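Local coordinates for protein peptide amidase (Stenotrophomonas maltophilia, PDB 1M22) that probably hydrolyses amide bonds as a peptide amidase of the amidase signature family, at residues A14-R19 with H79-L84; P226-R229 with D233-A236. All blocks are in the same frame, centred on the assembly; numbering follows the deposited sequence.

Contact 1: A14-R19 with H79-L84; sequences ADLQAR and HGIPLL
Gln-17 turns CG away from its own amide nitrogen (chi1 -174°) and then bends (chi2 55°), which carries its carboxamide off the helix and presents NE2 to the backbone carbonyl of His-79. The resulting hydrogen bond, Gln-17 NE2 to His-79 O, is 3.0 Å long and nearly straight, with 162° at the hydrogen. The acceptor lies close to the plane of the amide, whereas the donor meets the carbonyl at a bent angle and tilted from the carbonyl's own plane. The same NE2 also bonds to the carbonyl of Pro-77, and OE1 accepts from Arg-69, so both ends of the carboxamide are engaged and its rotation is fixed. His-79 CB lies 4.1 Å from Gln-17 NE2, while the imidazole of His-79 serves other partners: ND1 bonds to the backbone N of Arg-75 and NE2 to the backbone O of Arg-65.

One helical position earlier, the contact turns apolar. Ile-81 reaches toward the helix through its longer branch, and its terminal CD1 comes nearest to Leu-16 CB, at 3.9 Å. Leu-16 also packs on Leu-30 of helix 27-43. Joining helix 13-21, near the N-terminus, to the loop that leads into a strand of the central sheet, this buried polar-plus-apolar contact is part of the helix-covered mixed-sheet architecture of the amidase fold.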
loop_
_atom_site.group_PDB
_atom_site.type_symbol
_atom_site.label_atom_id
_atom_site.label_comp_id
_atom_site.label_asym_id
_atom_site.label_seq_id
_atom_site.Cartn_x
_atom_site.Cartn_y
_atom_site.Cartn_z
ATOM N N ALA A 14 -13.602 8.947 10.703
ATOM C CA ALA A 14 -14.831 9.715 10.880
ATOM C C ALA A 14 -15.156 9.929 12.353
ATOM O O ALA A 14 -15.696 10.967 12.730
ATOM C CB ALA A 14 -15.990 9.014 10.188
ATOM N N ASP A 15 -14.837 8.944 13.184
ATOM C CA ASP A 15 -15.104 9.061 14.612
ATOM C C ASP A 15 -14.120 10.027 15.261
ATOM O O ASP A 15 -14.506 10.839 16.100
ATOM C CB ASP A 15 -15.041 7.687 15.281
ATOM C CG ASP A 15 -16.210 6.801 14.894
ATOM O OD1 ASP A 15 -17.366 7.197 15.156
ATOM O OD2 ASP A 15 -15.978 5.714 14.325
ATOM N N LEU A 16 -12.849 9.947 14.878
ATOM C CA LEU A 16 -11.850 10.858 15.426
ATOM C C LEU A 16 -12.238 12.280 15.029
ATOM O O LEU A 16 -12.136 13.212 15.832
ATOM C CB LEU A 16 -10.459 10.525 14.876
ATOM C CG LEU A 16 -9.848 9.200 15.345
ATOM C CD1 LEU A 16 -8.567 8.926 14.567
ATOM C CD2 LEU A 16 -9.569 9.246 16.848
ATOM N N GLN A 17 -12.693 12.440 13.789
ATOM C CA GLN A 17 -13.105 13.748 13.295
ATOM C C GLN A 17 -14.320 14.251 14.074
ATOM O O GLN A 17 -14.392 15.427 14.428
ATOM C CB GLN A 17 -13.431 13.673 11.798
ATOM C CG GLN A 17 -13.724 15.027 11.159
ATOM C CD GLN A 17 -12.605 16.022 11.382
ATOM O OE1 GLN A 17 -12.790 17.048 12.037
ATOM N NE2 GLN A 17 -11.433 15.721 10.844
ATOM N N ALA A 18 -15.266 13.360 14.348
ATOM C CA ALA A 18 -16.458 13.733 15.102
ATOM C C ALA A 18 -16.063 14.196 16.503
ATOM O O ALA A 18 -16.609 15.172 17.018
ATOM C CB ALA A 18 -17.416 12.553 15.192
ATOM N N ARG A 19 -15.117 13.495 17.120
ATOM C CA ARG A 19 -14.665 13.857 18.460
ATOM C C ARG A 19 -14.015 15.237 18.478
ATOM O O ARG A 19 -14.272 16.038 19.378
ATOM C CB ARG A 19 -13.673 12.823 18.994
ATOM C CG ARG A 19 -14.250 11.433 19.174
ATOM C CD ARG A 19 -13.213 10.497 19.770
ATOM N NE ARG A 19 -13.677 9.115 19.836
ATOM C CZ ARG A 19 -13.002 8.130 20.420
ATOM N NH1 ARG A 19 -11.831 8.373 20.994
ATOM N NH2 ARG A 19 -13.496 6.900 20.428
ATOM N N HIS A 79 -9.147 16.874 8.522
ATOM C CA HIS A 79 -8.572 17.965 9.301
ATOM C C HIS A 79 -8.075 17.501 10.668
ATOM O O HIS A 79 -8.863 17.073 11.515
ATOM C CB HIS A 79 -9.604 19.081 9.482
ATOM C CG HIS A 79 -9.022 20.361 9.991
ATOM N ND1 HIS A 79 -8.847 21.467 9.187
ATOM C CD2 HIS A 79 -8.552 20.707 11.214
ATOM C CE1 HIS A 79 -8.296 22.439 9.892
ATOM N NE2 HIS A 79 -8.107 22.004 11.126
ATOM N N GLY A 80 -6.763 17.590 10.875
ATOM C CA GLY A 80 -6.173 17.191 12.143
ATOM C C GLY A 80 -5.860 15.713 12.314
ATOM O O GLY A 80 -5.390 15.307 13.372
ATOM N N ILE A 81 -6.108 14.909 11.283
ATOM C CA ILE A 81 -5.858 13.466 11.342
ATOM C C ILE A 81 -4.388 13.124 11.080
ATOM O O ILE A 81 -3.851 13.456 10.028
ATOM C CB ILE A 81 -6.735 12.724 10.304
ATOM C CG1 ILE A 81 -8.216 12.939 10.625
ATOM C CG2 ILE A 81 -6.385 11.241 10.278
ATOM C CD1 ILE A 81 -8.672 12.329 11.936
ATOM N N PRO A 82 -3.719 12.457 12.041
ATOM C CA PRO A 82 -2.305 12.088 11.876
ATOM C C PRO A 82 -2.107 10.836 11.028
ATOM O O PRO A 82 -2.782 9.824 11.238
ATOM C CB PRO A 82 -1.824 11.858 13.312
ATOM C CG PRO A 82 -2.848 12.563 14.166
ATOM C CD PRO A 82 -4.133 12.283 13.440
ATOM N N LEU A 83 -1.161 10.900 10.096
ATOM C CA LEU A 83 -0.876 9.766 9.227
ATOM C C LEU A 83 0.616 9.570 8.983
ATOM O O LEU A 83 1.432 10.438 9.307
ATOM C CB LEU A 83 -1.616 9.937 7.893
ATOM C CG LEU A 83 -1.374 11.198 7.057
ATOM C CD1 LEU A 83 -0.011 11.132 6.377
ATOM C CD2 LEU A 83 -2.477 11.320 6.010
ATOM N N LEU A 84 0.963 8.415 8.422
ATOM C CA LEU A 84 2.352 8.075 8.109
ATOM C C LEU A 84 2.507 7.828 6.611
ATOM O O LEU A 84 1.563 7.399 5.945
ATOM C CB LEU A 84 2.778 6.834 8.894
ATOM C CG LEU A 84 3.001 7.051 10.395
ATOM C CD1 LEU A 84 2.936 5.716 11.112
ATOM C CD2 LEU A 84 4.347 7.727 10.635
#

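Contact 2: P226-R229 with D233-A236; sequences PMAR and DAAA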
loop_
_atom_site.group_PDB
_atom_site.type_symbol
_atom_site.label_atom_id
_atom_site.label_comp_id
_atom_site.label_asym_id
_atom_site.label_seq_id
_atom_site.Cartn_x
_atom_site.Cartn_y
_atom_site.Cartn_z
ATOM N N PRO A 226 -3.995 3.845 -0.048
ATOM C CA PRO A 226 -4.220 3.882 1.397
ATOM C C PRO A 226 -4.112 2.537 2.097
ATOM O O PRO A 226 -4.368 1.483 1.514
ATOM C CB PRO A 226 -5.627 4.454 1.499
ATOM C CG PRO A 226 -6.303 3.838 0.316
ATOM C CD PRO A 226 -5.264 3.981 -0.785
ATOM N N MET A 227 -3.719 2.602 3.362
ATOM C CA MET A 227 -3.617 1.438 4.228
ATOM C C MET A 227 -4.291 1.914 5.512
ATOM O O MET A 227 -3.956 2.970 6.058
ATOM C CB MET A 227 -2.151 1.054 4.407
ATOM C CG MET A 227 -1.540 0.671 3.055
ATOM S SD MET A 227 0.193 0.192 3.027
ATOM C CE MET A 227 0.088 -1.562 3.423
ATOM N N ALA A 228 -5.270 1.142 5.966
ATOM C CA ALA A 228 -6.065 1.519 7.122
ATOM C C ALA A 228 -6.658 0.300 7.791
ATOM O O ALA A 228 -6.637 -0.794 7.238
ATOM C CB ALA A 228 -7.185 2.451 6.670
ATOM N N ARG A 229 -7.209 0.491 8.983
ATOM C CA ARG A 229 -7.801 -0.627 9.699
ATOM C C ARG A 229 -9.205 -0.939 9.201
ATOM O O ARG A 229 -9.720 -2.033 9.438
ATOM C CB ARG A 229 -7.828 -0.331 11.200
ATOM C CG ARG A 229 -6.446 -0.306 11.840
ATOM C CD ARG A 229 -6.520 0.163 13.285
ATOM N NE ARG A 229 -7.016 1.534 13.377
ATOM C CZ ARG A 229 -6.270 2.618 13.185
ATOM N NH1 ARG A 229 -4.978 2.507 12.900
ATOM N NH2 ARG A 229 -6.825 3.820 13.260
ATOM N N ASP A 233 -12.005 4.127 6.420
ATOM C CA ASP A 233 -10.803 4.946 6.555
ATOM C C ASP A 233 -10.040 4.984 5.230
ATOM O O ASP A 233 -9.543 6.033 4.816
ATOM C CB ASP A 233 -9.891 4.387 7.655
ATOM C CG ASP A 233 -10.404 4.679 9.053
ATOM O OD1 ASP A 233 -11.516 5.239 9.188
ATOM O OD2 ASP A 233 -9.687 4.347 10.023
ATOM N N ALA A 234 -9.940 3.837 4.564
ATOM C CA ALA A 234 -9.240 3.783 3.286
ATOM C C ALA A 234 -9.943 4.664 2.256
ATOM O O ALA A 234 -9.288 5.344 1.460
ATOM C CB ALA A 234 -9.174 2.348 2.783
ATOM N N ALA A 235 -11.274 4.651 2.274
ATOM C CA ALA A 235 -12.064 5.450 1.342
ATOM C C ALA A 235 -11.853 6.941 1.585
ATOM O O ALA A 235 -11.790 7.726 0.639
ATOM C CB ALA A 235 -13.548 5.096 1.467
ATOM N N ALA A 236 -11.738 7.330 2.850
ATOM C CA ALA A 236 -11.515 8.732 3.187
ATOM C C ALA A 236 -10.166 9.189 2.639
ATOM O O ALA A 236 -10.044 10.278 2.080
ATOM C CB ALA A 236 -11.559 8.922 4.697
HETATM O O HOH W 1 -7.297 3.097 9.959
HETATM O O HOH W 2 -9.695 2.477 12.479
#
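Pro-226 meets Ala-234 where a strand of the central mixed sheet passes through a short turn into the helix that packs back against it, a tight beta-alpha connection within the amidase fold. The proline ring points at the helix, its CG lying 3.5 Å from the backbone O of Ala-234 and 4.1 Å from the CB of the same residue. Met-227, the next residue, turns to the other side of the sheet and packs on helix 167-174. Ala-228 faces the helix again, and its methyl is closely packed: Ala-228 CB stands 3.5 Å from Asp-233 CB and 3.7 Å from the backbone N of Ala-234. The small alanine side chains are consistent with this close approach, and Val-180 of the neighbouring strand touches both Ala-228 and Asp-233.

At Arg-229 the strand has ended and the contact becomes polar. Its guanidinium forms no salt bridge with Asp-233: NH2 and OD2 are 4.4 Å apart, with the oxygen well out of the guanidinium plane, so any attraction is probably one of charge alone. NH1 instead bonds to the carbonyls of Val-173 and Ala-178, and Asp-233 OD1 accepts from the backbone N of Val-13. Of two waters between them, one accepts from Arg-229 NE and may donate to Asp-233 OD2, among several acceptors; the other, lying over one face of the guanidinium, accepts from Arg-229 N at 2.8 Å and donates to Asp-233 OD2 at 2.7 Å.

In the fold
Contact 1 is complete in the chain before contact 2 begins, and their centres are 12 Å apart. They do not touch, with nearest atoms about 5 Å from each other, yet both involve strands of one eleven-stranded sheet: strand 82-86 lies two places from strand 223-228, with strand 180-185 between them. A further tie comes from Asp-233, whose OD1 bonds to Val-13 N at the start of helix 13-21, the helix of contact 1. Thus a helix near the N-terminus packs on the loop entering strand 82-86, while another directly follows strand 223-228. Strand 82-86 ends at the active-site residue Lys-86, linking this scaffold with the catalytic centre.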